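Local structure of protein-disulfide isomerase (Novosphingobium aromaticivorans, 3GMF) at residues 7-12 / 50-55; 23-28 / 85-90; 94-99 / 122-127; 18-23 / 54-59. The protein probably catalyses the formation or rearrangement of protein disulfide bonds, as a thioredoxin-fold member of the protein-disulfide isomerase group. All coordinates share one frame; numbering follows the deposited sequence. Where two conformers were deposited one is given.

In the fold
Interactions 1 and 4 lie in one mixed beta sheet and share strand 51-57, which pairs antiparallel with edge strand 7-10 in interaction 1 and parallel with strand 17-23 in interaction 4; their centres are about 9 Å apart and both use E54 and V55. Interaction 2 shares V23 with interaction 4 and ties the turn before helix 28-46 to the end of helix 76-88 and the start of helix 90-93. Interaction 3 comes last along the chain, among the helices that lie between strand 51-57 and strand 171-174; its centre is about 13 Å from that of interaction 2 and about 30 Å from that of interaction 1. The probable CxxC site lies by interaction 2.

Interaction 1: 7-12 / 50-55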
loop_
_atom_site.group_PDB
_atom_site.type_symbol
_atom_site.label_atom_id
_atom_site.label_comp_id
_atom_site.label_asym_id
_atom_site.label_seq_id
_atom_site.Cartn_x
_atom_site.Cartn_y
_atom_site.Cartn_z
ATOM N N HIS A 7 -3.939 6.814 -4.707
ATOM C CA HIS A 7 -2.736 7.689 -4.679
ATOM C C HIS A 7 -2.787 8.528 -3.421
ATOM O O HIS A 7 -3.841 9.095 -3.092
ATOM C CB HIS A 7 -2.705 8.697 -5.837
ATOM C CG HIS A 7 -2.696 8.108 -7.215
ATOM N ND1 HIS A 7 -1.702 8.398 -8.126
ATOM C CD2 HIS A 7 -3.583 7.320 -7.866
ATOM C CE1 HIS A 7 -1.971 7.801 -9.273
ATOM N NE2 HIS A 7 -3.096 7.124 -9.136
ATOM N N HIS A 8 -1.665 8.643 -2.723
ATOM C CA HIS A 8 -1.605 9.495 -1.522
ATOM C C HIS A 8 -0.290 10.234 -1.450
ATOM O O HIS A 8 0.769 9.638 -1.637
ATOM C CB HIS A 8 -1.783 8.658 -0.271
ATOM C CG HIS A 8 -3.209 8.289 -0.005
ATOM N ND1 HIS A 8 -3.793 7.161 -0.533
ATOM C CD2 HIS A 8 -4.172 8.913 0.715
ATOM C CE1 HIS A 8 -5.055 7.100 -0.149
ATOM N NE2 HIS A 8 -5.306 8.146 0.617
ATOM N N LEU A 9 -0.345 11.534 -1.166
ATOM C CA LEU A 9 0.869 12.337 -1.216
ATOM C C LEU A 9 1.338 12.759 0.169
ATOM O O LEU A 9 0.564 13.313 0.950
ATOM C CB LEU A 9 0.667 13.563 -2.099
ATOM C CG LEU A 9 1.901 14.413 -2.426
ATOM C CD1 LEU A 9 2.902 13.683 -3.316
ATOM C CD2 LEU A 9 1.420 15.691 -3.103
ATOM N N LEU A 10 2.608 12.490 0.456
ATOM C CA LEU A 10 3.257 12.935 1.694
ATOM C C LEU A 10 4.208 14.069 1.354
ATOM O O LEU A 10 5.085 13.921 0.497
ATOM C CB LEU A 10 4.023 11.790 2.370
ATOM C CG LEU A 10 4.606 12.081 3.760
ATOM C CD1 LEU A 10 3.533 12.598 4.711
ATOM C CD2 LEU A 10 5.304 10.858 4.362
ATOM N N GLY A 11 4.010 15.216 1.995
ATOM C CA GLY A 11 4.835 16.379 1.727
ATOM C C GLY A 11 4.241 17.324 0.702
ATOM O O GLY A 11 3.092 17.163 0.267
ATOM N N ASN A 12 5.047 18.304 0.313
ATOM C CA ASN A 12 4.594 19.433 -0.485
ATOM C C ASN A 12 4.439 19.077 -1.951
ATOM O O ASN A 12 5.394 18.624 -2.571
ATOM C CB ASN A 12 5.570 20.608 -0.324
ATOM C CG ASN A 12 4.961 21.939 -0.727
ATOM O OD1 ASN A 12 4.593 22.152 -1.886
ATOM N ND2 ASN A 12 4.871 22.852 0.232
ATOM N N LYS A 50 12.122 19.223 0.515
ATOM C CA LYS A 50 12.997 18.979 -0.632
ATOM C C LYS A 50 12.378 17.999 -1.632
ATOM O O LYS A 50 12.746 17.965 -2.806
ATOM C CB LYS A 50 14.348 18.462 -0.141
ATOM C CG LYS A 50 15.144 19.491 0.661
ATOM C CD LYS A 50 16.287 18.846 1.432
ATOM C CE LYS A 50 17.255 19.914 1.935
ATOM N NZ LYS A 50 18.228 19.412 2.942
ATOM N N GLY A 51 11.430 17.205 -1.156
ATOM C CA GLY A 51 10.755 16.242 -2.008
ATOM C C GLY A 51 9.479 15.765 -1.364
ATOM O O GLY A 51 9.247 16.010 -0.178
ATOM N N ALA A 52 8.662 15.063 -2.148
ATOM C CA ALA A 52 7.395 14.537 -1.672
ATOM C C ALA A 52 7.267 13.075 -2.130
ATOM O O ALA A 52 7.871 12.687 -3.120
ATOM C CB ALA A 52 6.244 15.356 -2.221
ATOM N N ILE A 53 6.460 12.297 -1.408
ATOM C CA ILE A 53 6.288 10.869 -1.718
ATOM C C ILE A 53 4.850 10.589 -2.080
ATOM O O ILE A 53 3.943 10.858 -1.292
ATOM C CB ILE A 53 6.670 9.948 -0.549
ATOM C CG1 ILE A 53 8.102 10.239 -0.082
ATOM C CG2 ILE A 53 6.548 8.474 -0.975
ATOM C CD1 ILE A 53 8.431 9.661 1.256
ATOM N N GLU A 54 4.652 10.027 -3.262
ATOM C CA GLU A 54 3.341 9.644 -3.718
ATOM C C GLU A 54 3.225 8.127 -3.605
ATOM O O GLU A 54 3.880 7.396 -4.344
ATOM C CB GLU A 54 3.138 10.063 -5.160
ATOM C CG GLU A 54 1.762 9.782 -5.693
ATOM C CD GLU A 54 1.592 10.354 -7.085
ATOM O OE1 GLU A 54 2.241 11.379 -7.402
ATOM O OE2 GLU A 54 0.814 9.787 -7.856
ATOM N N VAL A 55 2.416 7.665 -2.669
ATOM C CA VAL A 55 2.240 6.230 -2.451
ATOM C C VAL A 55 1.085 5.771 -3.303
ATOM O O VAL A 55 -0.012 6.320 -3.226
ATOM C CB VAL A 55 2.001 5.919 -0.960
ATOM C CG1 VAL A 55 1.598 4.455 -0.751
ATOM C CG2 VAL A 55 3.257 6.252 -0.174
HETATM O O HOH W 1 -2.257 5.460 -1.646
HETATM O O HOH W 2 7.810 17.903 1.240
#
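A52 points its methyl CB at the partner backbone, 3.3 Å from L10 O, and also touches the CD1 methyl of L9. Just before it, a water donates to G51 O and accepts from N12 N, linking the two backbones. I53 and L10 form an antiparallel hydrogen-bonded pair: L10 N gives a nearly straight bond to I53 O (2.7 Å), and I53 N returns one to L10 O (2.9 Å). The side chains of both lie on the face that packs against helix 28-46, where both meet V46; L10 also touches F80 of helix 76-88.

E54 sits in a non-hydrogen-bonded pair with L9 on the other face. Its CG is anti to the backbone N (chi1 -176°) and the chain stays extended, which carries the carboxylate to H7. There H7 ND1 donates to E54 OE2 at 2.9 Å, almost straight at 167°; the oxygen lies in the ring plane at the edge of the imidazole and is met on its anti side, with ring and carboxylate planes 42° apart. The same carboxylate also binds R18 and R56, so three basic side chains converge on it and would probably favour its ionised form. V55 closes the register opposite H8 with a second hydrogen-bonded pair, V55 N to H8 O (2.8 Å) and H8 N to V55 O (2.9 Å). A water that donates to V55 O also lies at the edge of the H8 ring, near ND1. The pairing sets an antiparallel N-terminal edge strand beside the central strands of a thioredoxin-like sheet, consistent with a DsbA-type variant of the fold.

Interaction 2: 23-28 / 85-90; sequences VSYTCP and AFMRSQ
The Y25 ring is approached obliquely by M87 and F86: M87 CE and F86 CB each lie 3.9 Å from Y25 CD1. M87 SD is 5.2 Å from the ring centroid, 59° off the normal, an oblique Met-aromatic contact. The M87 chain bends at chi2 (-60°) and crosses the tyrosine at about a right angle, so that its CE methyl ends between the ring, V23 CG2 and S24 O, the last 3.4 Å from CE. The other flat group, the Q90 amide, spends its NE2 on two carbonyls of the turn, Y25 O at 2.9 Å and C27 O at 3.0 Å. The bond to C27 O is nearly straight and lies in the amide plane, yet in both cases the donor stands above the carbonyl plane. With two bonds on one nitrogen, Q90 holds the type I turn S24-C27, which ends on C27, the first cysteine of a probable thioredoxin-type CxxC site. Y25 OH goes on to H83 and T71, while S24 OG binds D64. The turn thus links strand 17-23 to helix 28-46, with the end of helix 76-88 and helix 62-73 packed against Y25 and the start of helix 90-93 supplying Q90.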
loop_
_atom_site.group_PDB
_atom_site.type_symbol
_atom_site.label_atom_id
_atom_site.label_comp_id
_atom_site.label_asym_id
_atom_site.label_seq_id
_atom_site.Cartn_x
_atom_site.Cartn_y
_atom_site.Cartn_z
ATOM N N VAL A 23 3.407 0.029 -4.287
ATOM C CA VAL A 23 3.618 -0.914 -3.173
ATOM C C VAL A 23 2.373 -1.775 -2.949
ATOM O O VAL A 23 1.260 -1.390 -3.303
ATOM C CB VAL A 23 4.025 -0.215 -1.839
ATOM C CG1 VAL A 23 5.363 0.580 -2.014
ATOM C CG2 VAL A 23 2.891 0.693 -1.328
ATOM N N SER A 24 2.587 -2.923 -2.305
ATOM C CA SER A 24 1.529 -3.903 -2.103
ATOM C C SER A 24 1.559 -4.379 -0.659
ATOM O O SER A 24 2.638 -4.685 -0.155
ATOM C CB SER A 24 1.779 -5.093 -3.017
ATOM O OG SER A 24 1.053 -6.240 -2.579
ATOM N N TYR A 25 0.384 -4.468 -0.023
ATOM C CA TYR A 25 0.309 -4.870 1.419
ATOM C C TYR A 25 0.708 -6.308 1.702
ATOM O O TYR A 25 1.013 -6.649 2.848
ATOM C CB TYR A 25 -1.076 -4.586 2.020
ATOM C CG TYR A 25 -1.404 -3.112 2.047
ATOM C CD1 TYR A 25 -0.729 -2.253 2.929
ATOM C CD2 TYR A 25 -2.377 -2.567 1.198
ATOM C CE1 TYR A 25 -1.002 -0.894 2.961
ATOM C CE2 TYR A 25 -2.667 -1.165 1.222
ATOM C CZ TYR A 25 -1.966 -0.353 2.113
ATOM O OH TYR A 25 -2.235 0.997 2.142
ATOM N N THR A 26 0.681 -7.157 0.674
ATOM C CA THR A 26 0.987 -8.594 0.867
ATOM C C THR A 26 2.412 -8.959 0.464
ATOM O O THR A 26 2.791 -10.138 0.462
ATOM C CB THR A 26 -0.008 -9.494 0.117
ATOM O OG1 THR A 26 -0.033 -9.134 -1.284
ATOM C CG2 THR A 26 -1.401 -9.367 0.730
ATOM N N CYS A 27 3.198 -7.945 0.102
ATOM C CA CYS A 27 4.559 -8.153 -0.403
ATOM C C CYS A 27 5.578 -7.997 0.728
ATOM O O CYS A 27 5.619 -6.959 1.398
ATOM C CB CYS A 27 4.839 -7.145 -1.539
ATOM S SG CYS A 27 6.570 -7.062 -2.051
ATOM N N PRO A 28 6.425 -9.018 0.942
ATOM C CA PRO A 28 7.402 -8.952 2.033
ATOM C C PRO A 28 8.471 -7.889 1.778
ATOM O O PRO A 28 9.005 -7.293 2.728
ATOM C CB PRO A 28 8.025 -10.354 2.009
ATOM C CG PRO A 28 7.889 -10.798 0.572
ATOM C CD PRO A 28 6.539 -10.273 0.168
ATOM N N ALA A 85 1.367 1.255 9.455
ATOM C CA ALA A 85 1.047 0.208 10.437
ATOM C C ALA A 85 0.871 -1.177 9.791
ATOM O O ALA A 85 1.501 -2.147 10.219
ATOM C CB ALA A 85 -0.193 0.579 11.260
ATOM N N PHE A 86 0.052 -1.251 8.742
ATOM C CA PHE A 86 -0.073 -2.514 7.983
ATOM C C PHE A 86 1.245 -3.011 7.427
ATOM O O PHE A 86 1.516 -4.225 7.459
ATOM C CB PHE A 86 -1.098 -2.403 6.857
ATOM C CG PHE A 86 -2.513 -2.615 7.298
ATOM C CD1 PHE A 86 -2.992 -3.897 7.593
ATOM C CD2 PHE A 86 -3.387 -1.525 7.400
ATOM C CE1 PHE A 86 -4.322 -4.084 7.971
ATOM C CE2 PHE A 86 -4.704 -1.690 7.782
ATOM C CZ PHE A 86 -5.182 -2.977 8.087
ATOM N N MET A 87 2.071 -2.088 6.921
ATOM C CA MET A 87 3.363 -2.475 6.359
ATOM C C MET A 87 4.352 -2.893 7.442
ATOM O O MET A 87 4.976 -3.950 7.330
ATOM C CB MET A 87 3.971 -1.358 5.507
ATOM C CG MET A 87 3.327 -1.184 4.150
ATOM S SD MET A 87 3.385 -2.649 3.045
ATOM C CE MET A 87 2.865 -1.810 1.563
ATOM N N ARG A 88 4.502 -2.064 8.482
ATOM C CA ARG A 88 5.417 -2.385 9.578
ATOM C C ARG A 88 5.021 -3.640 10.348
ATOM O O ARG A 88 5.892 -4.420 10.754
ATOM C CB ARG A 88 5.562 -1.201 10.553
ATOM C CG ARG A 88 6.404 -0.081 9.986
ATOM C CD ARG A 88 6.722 0.944 11.082
ATOM N NE ARG A 88 7.832 1.808 10.696
ATOM C CZ ARG A 88 9.104 1.574 11.012
ATOM N NH1 ARG A 88 10.051 2.414 10.617
ATOM N NH2 ARG A 88 9.432 0.503 11.722
ATOM N N SER A 89 3.724 -3.864 10.523
ATOM C CA SER A 89 3.262 -5.008 11.308
ATOM C C SER A 89 2.841 -6.195 10.439
ATOM O O SER A 89 2.123 -7.085 10.911
ATOM C CB SER A 89 2.121 -4.609 12.248
ATOM O OG SER A 89 0.918 -4.409 11.530
ATOM N N GLN A 90 3.293 -6.213 9.181
ATOM C CA GLN A 90 2.930 -7.294 8.254
ATOM C C GLN A 90 3.121 -8.695 8.824
ATOM O O GLN A 90 2.213 -9.522 8.728
ATOM C CB GLN A 90 3.704 -7.182 6.948
ATOM C CG GLN A 90 3.196 -8.123 5.850
ATOM C CD GLN A 90 4.106 -8.103 4.664
ATOM O OE1 GLN A 90 5.185 -8.693 4.690
ATOM N NE2 GLN A 90 3.709 -7.376 3.626
#

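Interaction 3: 94-99 / 122-127; sequences IGPLAN and SDFRFY
P96 in the first turn of helix 95-99 faces F124, just after helix 113-123, their CA atoms 6.2 Å apart, and no hydrogen bond joins the two segments. The proline ring lies over one face of the phenyl ring: P96 CB is 3.8 Å from the F124 centroid and 15° off the normal, displaced a little toward the rim, which makes this a CH-pi contact. P96 CG and CD lean over the CD1 side of the same ring, and CG also packs 3.3 Å from D123 O. I94 O reaches the ring edge near its plane, 3.9 Å from F124 CE1, whereas L97 N approaches CE1 obliquely at 3.5 Å. F124 has its CG anti to the carbonyl carbon (chi1 -74°), and this sends the ring across to the proline; its CB in turn rests over one face of the F126 ring. W108 also packs on F124, and R107 holds the D123 carboxylate. R125, with positive phi, ends helix 113-123 in a Schellman motif. The CH-pi contact joins the start of helix 95-99 to the end of helix 113-123 within the helical part between strands 51-57 and 171-174, consistent with the helical insertion of DsbA-like thioredoxin folds.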
loop_
_atom_site.group_PDB
_atom_site.type_symbol
_atom_site.label_atom_id
_atom_site.label_comp_id
_atom_site.label_asym_id
_atom_site.label_seq_id
_atom_site.Cartn_x
_atom_site.Cartn_y
_atom_site.Cartn_z
ATOM N N ILE A 94 -0.038 -11.336 8.639
ATOM C CA ILE A 94 -0.096 -12.036 7.323
ATOM C C ILE A 94 0.010 -13.569 7.444
ATOM O O ILE A 94 -0.046 -14.295 6.443
ATOM C CB ILE A 94 0.940 -11.450 6.319
ATOM C CG1 ILE A 94 0.484 -11.644 4.863
ATOM C CG2 ILE A 94 2.321 -12.032 6.561
ATOM C CD1 ILE A 94 1.271 -10.833 3.838
ATOM N N GLY A 95 0.134 -14.067 8.678
ATOM C CA GLY A 95 0.317 -15.504 8.913
ATOM C C GLY A 95 -0.635 -16.430 8.165
ATOM O O GLY A 95 -0.188 -17.460 7.643
ATOM N N PRO A 96 -1.948 -16.092 8.110
ATOM C CA PRO A 96 -2.865 -16.972 7.363
ATOM C C PRO A 96 -2.550 -17.159 5.881
ATOM O O PRO A 96 -3.033 -18.119 5.294
ATOM C CB PRO A 96 -4.220 -16.298 7.525
ATOM C CG PRO A 96 -4.104 -15.549 8.833
ATOM C CD PRO A 96 -2.702 -15.032 8.814
ATOM N N LEU A 97 -1.778 -16.256 5.275
ATOM C CA LEU A 97 -1.361 -16.493 3.889
ATOM C C LEU A 97 -0.576 -17.800 3.775
ATOM O O LEU A 97 -0.821 -18.591 2.859
ATOM C CB LEU A 97 -0.520 -15.316 3.358
ATOM C CG LEU A 97 0.114 -15.540 1.978
ATOM C CD1 LEU A 97 -0.943 -15.766 0.905
ATOM C CD2 LEU A 97 1.032 -14.371 1.616
ATOM N N ALA A 98 0.355 -18.035 4.703
ATOM C CA ALA A 98 1.123 -19.284 4.713
ATOM C C ALA A 98 0.361 -20.474 5.301
ATOM O O ALA A 98 0.441 -21.582 4.776
ATOM C CB ALA A 98 2.402 -19.101 5.464
ATOM N N ASN A 99 -0.356 -20.227 6.394
ATOM C CA ASN A 99 -0.876 -21.273 7.248
ATOM C C ASN A 99 -2.254 -21.794 6.858
ATOM O O ASN A 99 -2.662 -22.859 7.326
ATOM C CB ASN A 99 -0.887 -20.792 8.715
ATOM C CG ASN A 99 0.523 -20.663 9.309
ATOM O OD1 ASN A 99 1.476 -21.302 8.845
ATOM N ND2 ASN A 99 0.657 -19.825 10.338
ATOM N N SER A 122 -12.198 -11.995 7.911
ATOM C CA SER A 122 -12.356 -12.960 8.991
ATOM C C SER A 122 -11.086 -13.781 9.230
ATOM O O SER A 122 -10.542 -13.798 10.349
ATOM C CB SER A 122 -13.540 -13.882 8.725
ATOM O OG SER A 122 -13.783 -14.693 9.860
ATOM N N ASP A 123 -10.602 -14.440 8.177
ATOM C CA ASP A 123 -9.399 -15.272 8.261
ATOM C C ASP A 123 -8.163 -14.529 8.734
ATOM O O ASP A 123 -7.335 -15.101 9.446
ATOM C CB ASP A 123 -9.078 -15.937 6.917
ATOM C CG ASP A 123 -10.097 -16.983 6.503
ATOM O OD1 ASP A 123 -10.985 -17.370 7.301
ATOM O OD2 ASP A 123 -9.997 -17.439 5.354
ATOM N N PHE A 124 -8.026 -13.261 8.329
ATOM C CA PHE A 124 -6.848 -12.465 8.666
ATOM C C PHE A 124 -7.046 -11.613 9.917
ATOM O O PHE A 124 -6.150 -10.872 10.319
ATOM C CB PHE A 124 -6.383 -11.636 7.459
ATOM C CG PHE A 124 -5.698 -12.463 6.405
ATOM C CD1 PHE A 124 -4.312 -12.561 6.391
ATOM C CD2 PHE A 124 -6.446 -13.169 5.449
ATOM C CE1 PHE A 124 -3.647 -13.335 5.423
ATOM C CE2 PHE A 124 -5.810 -13.948 4.498
ATOM C CZ PHE A 124 -4.406 -14.029 4.477
ATOM N N ARG A 125 -8.217 -11.772 10.537
ATOM C CA ARG A 125 -8.535 -11.123 11.813
ATOM C C ARG A 125 -8.440 -9.597 11.763
ATOM O O ARG A 125 -7.907 -8.949 12.679
ATOM C CB ARG A 125 -7.677 -11.704 12.950
ATOM C CG ARG A 125 -8.049 -13.132 13.348
ATOM C CD ARG A 125 -7.012 -13.733 14.312
ATOM N NE ARG A 125 -6.542 -12.774 15.320
ATOM C CZ ARG A 125 -7.153 -12.504 16.475
ATOM N NH1 ARG A 125 -8.287 -13.114 16.811
ATOM N NH2 ARG A 125 -6.626 -11.609 17.303
ATOM N N PHE A 126 -8.959 -9.024 10.677
ATOM C CA PHE A 126 -8.878 -7.574 10.479
ATOM C C PHE A 126 -9.858 -6.788 11.379
ATOM O O PHE A 126 -9.645 -5.609 11.673
ATOM C CB PHE A 126 -9.086 -7.247 8.995
ATOM C CG PHE A 126 -7.905 -7.604 8.126
ATOM C CD1 PHE A 126 -6.617 -7.691 8.660
ATOM C CD2 PHE A 126 -8.076 -7.811 6.751
ATOM C CE1 PHE A 126 -5.502 -7.997 7.841
ATOM C CE2 PHE A 126 -6.988 -8.110 5.929
ATOM C CZ PHE A 126 -5.691 -8.207 6.477
ATOM N N TYR A 127 -10.933 -7.445 11.799
ATOM C CA TYR A 127 -11.870 -6.842 12.748
ATOM C C TYR A 127 -11.157 -6.503 14.058
ATOM O O TYR A 127 -11.241 -5.365 14.511
ATOM C CB TYR A 127 -13.096 -7.741 12.963
ATOM C CG TYR A 127 -13.833 -8.054 11.679
ATOM C CD1 TYR A 127 -14.716 -7.133 11.114
ATOM C CD2 TYR A 127 -13.634 -9.271 11.019
ATOM C CE1 TYR A 127 -15.383 -7.409 9.919
ATOM C CE2 TYR A 127 -14.301 -9.561 9.827
ATOM C CZ TYR A 127 -15.174 -8.619 9.284
ATOM O OH TYR A 127 -15.836 -8.916 8.111
#

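Interaction 4: 18-23 / 54-59; sequences RLVEFV and EVRNFV
R18 and E54 cross with guanidinium and carboxylate planes 60° apart. Bends at chi2 and chi3, both 69°, fold the arginine back so that NH1 meets E54 OE1 at 3.0 Å, nearly head-on to the C-O bond, with the oxygen in the guanidinium plane. R56 takes the other oxygen: NE (3.0 Å) and NH2 (3.2 Å) both grip E54 OE2 side-on, from one face of the carboxylate and well above its plane, completing a network of three charged residues; OE2 also accepts from H7. V20 lies beside E54, pointing the same way, and sets its CG1 methyl over a face of the R56 guanidinium, 3.4 Å from NE. The same methyl stands over one face of the F22 ring. F22 and R56 run side by side, their planes 81° apart, with F22 CE1 3.6 Å from R56 NH1. Strands 17-23 and 51-57 run parallel, helix 28-46 carrying the chain between them, a beta-alpha-beta crossover of the thioredoxin fold. On the opposite sheet face V23 CG2 packs against V55 CG1 (4.0 Å), and E21 OE1 lies against V55 CG2. Straight backbone bonds, such as R56 N to E21 O, hold the register.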
loop_
_atom_site.group_PDB
_atom_site.type_symbol
_atom_site.label_atom_id
_atom_site.label_comp_id
_atom_site.label_asym_id
_atom_site.label_seq_id
_atom_site.Cartn_x
_atom_site.Cartn_y
_atom_site.Cartn_z
ATOM N N ARG A 18 9.720 14.349 -6.885
ATOM C CA ARG A 18 8.530 13.567 -6.604
ATOM C C ARG A 18 8.873 12.083 -6.735
ATOM O O ARG A 18 9.152 11.606 -7.842
ATOM C CB ARG A 18 7.426 13.944 -7.587
ATOM C CG ARG A 18 6.118 13.162 -7.438
ATOM C CD ARG A 18 5.379 13.507 -6.156
ATOM N NE ARG A 18 4.836 14.873 -6.172
ATOM C CZ ARG A 18 3.628 15.214 -6.622
ATOM N NH1 ARG A 18 2.799 14.299 -7.107
ATOM N NH2 ARG A 18 3.239 16.486 -6.573
ATOM N N LEU A 19 8.847 11.380 -5.601
ATOM C CA LEU A 19 9.105 9.939 -5.565
ATOM C C LEU A 19 7.746 9.237 -5.569
ATOM O O LEU A 19 6.949 9.420 -4.650
ATOM C CB LEU A 19 9.851 9.558 -4.277
ATOM C CG LEU A 19 10.026 8.051 -4.024
ATOM C CD1 LEU A 19 10.873 7.366 -5.143
ATOM C CD2 LEU A 19 10.592 7.770 -2.639
ATOM N N VAL A 20 7.508 8.422 -6.589
ATOM C CA VAL A 20 6.304 7.585 -6.638
ATOM C C VAL A 20 6.687 6.172 -6.227
ATOM O O VAL A 20 7.650 5.633 -6.759
ATOM C CB VAL A 20 5.726 7.529 -8.043
ATOM C CG1 VAL A 20 4.562 6.534 -8.113
ATOM C CG2 VAL A 20 5.250 8.927 -8.452
ATOM N N GLU A 21 5.908 5.576 -5.323
ATOM C CA GLU A 21 6.169 4.214 -4.804
ATOM C C GLU A 21 4.967 3.369 -5.180
ATOM O O GLU A 21 3.847 3.761 -4.864
ATOM C CB GLU A 21 6.264 4.219 -3.270
ATOM C CG GLU A 21 7.329 5.160 -2.668
ATOM C CD GLU A 21 7.439 5.032 -1.139
ATOM O OE1 GLU A 21 6.519 4.481 -0.509
ATOM O OE2 GLU A 21 8.461 5.469 -0.580
ATOM N N PHE A 22 5.190 2.260 -5.905
ATOM C CA PHE A 22 4.131 1.298 -6.206
ATOM C C PHE A 22 4.342 0.184 -5.220
ATOM O O PHE A 22 5.362 -0.522 -5.279
ATOM C CB PHE A 22 4.263 0.751 -7.635
ATOM C CG PHE A 22 4.145 1.804 -8.706
ATOM C CD1 PHE A 22 2.903 2.153 -9.231
ATOM C CD2 PHE A 22 5.282 2.422 -9.214
ATOM C CE1 PHE A 22 2.797 3.124 -10.248
ATOM C CE2 PHE A 22 5.176 3.370 -10.235
ATOM C CZ PHE A 22 3.931 3.736 -10.731
ATOM N N VAL A 23 3.407 0.029 -4.287
ATOM C CA VAL A 23 3.618 -0.914 -3.173
ATOM C C VAL A 23 2.373 -1.775 -2.949
ATOM O O VAL A 23 1.260 -1.390 -3.303
ATOM C CB VAL A 23 4.025 -0.215 -1.839
ATOM C CG1 VAL A 23 5.363 0.580 -2.014
ATOM C CG2 VAL A 23 2.891 0.693 -1.328
ATOM N N GLU A 54 4.652 10.027 -3.262
ATOM C CA GLU A 54 3.341 9.644 -3.718
ATOM C C GLU A 54 3.225 8.127 -3.605
ATOM O O GLU A 54 3.880 7.396 -4.344
ATOM C CB GLU A 54 3.138 10.063 -5.160
ATOM C CG GLU A 54 1.762 9.782 -5.693
ATOM C CD GLU A 54 1.592 10.354 -7.085
ATOM O OE1 GLU A 54 2.241 11.379 -7.402
ATOM O OE2 GLU A 54 0.814 9.787 -7.856
ATOM N N VAL A 55 2.416 7.665 -2.669
ATOM C CA VAL A 55 2.240 6.230 -2.451
ATOM C C VAL A 55 1.085 5.771 -3.303
ATOM O O VAL A 55 -0.012 6.320 -3.226
ATOM C CB VAL A 55 2.001 5.919 -0.960
ATOM C CG1 VAL A 55 1.598 4.455 -0.751
ATOM C CG2 VAL A 55 3.257 6.252 -0.174
ATOM N N ARG A 56 1.366 4.798 -4.157
ATOM C CA ARG A 56 0.304 4.193 -4.936
ATOM C C ARG A 56 0.086 2.755 -4.502
ATOM O O ARG A 56 1.032 1.959 -4.354
ATOM C CB ARG A 56 0.563 4.287 -6.432
ATOM C CG ARG A 56 0.664 5.715 -6.956
ATOM C CD ARG A 56 1.011 5.671 -8.417
ATOM N NE ARG A 56 1.266 6.996 -8.966
ATOM C CZ ARG A 56 1.419 7.248 -10.260
ATOM N NH1 ARG A 56 1.318 6.269 -11.155
ATOM N NH2 ARG A 56 1.662 8.481 -10.658
ATOM N N ASN A 57 -1.185 2.441 -4.258
ATOM C CA ASN A 57 -1.567 1.082 -3.889
ATOM C C ASN A 57 -1.603 0.227 -5.141
ATOM O O ASN A 57 -2.531 0.302 -5.955
ATOM C CB ASN A 57 -2.916 1.061 -3.179
ATOM C CG ASN A 57 -2.907 1.860 -1.900
ATOM O OD1 ASN A 57 -3.621 2.857 -1.767
ATOM N ND2 ASN A 57 -2.107 1.435 -0.957
ATOM N N PHE A 58 -0.570 -0.586 -5.291
ATOM C CA PHE A 58 -0.487 -1.502 -6.416
ATOM C C PHE A 58 -1.076 -2.815 -5.904
ATOM O O PHE A 58 -0.388 -3.594 -5.232
ATOM C CB PHE A 58 0.966 -1.684 -6.826
ATOM C CG PHE A 58 1.142 -2.500 -8.067
ATOM C CD1 PHE A 58 0.925 -1.939 -9.314
ATOM C CD2 PHE A 58 1.515 -3.847 -7.979
ATOM C CE1 PHE A 58 1.081 -2.705 -10.471
ATOM C CE2 PHE A 58 1.688 -4.627 -9.125
ATOM C CZ PHE A 58 1.474 -4.056 -10.367
ATOM N N VAL A 59 -2.346 -3.061 -6.244
ATOM C CA VAL A 59 -3.078 -4.161 -5.604
ATOM C C VAL A 59 -2.893 -5.462 -6.381
ATOM O O VAL A 59 -3.299 -5.541 -7.545
ATOM C CB VAL A 59 -4.573 -3.816 -5.506
ATOM C CG1 VAL A 59 -5.343 -5.011 -4.933
ATOM C CG2 VAL A 59 -4.794 -2.551 -4.641
HETATM O O HOH W 3 -0.243 -0.808 -0.766
#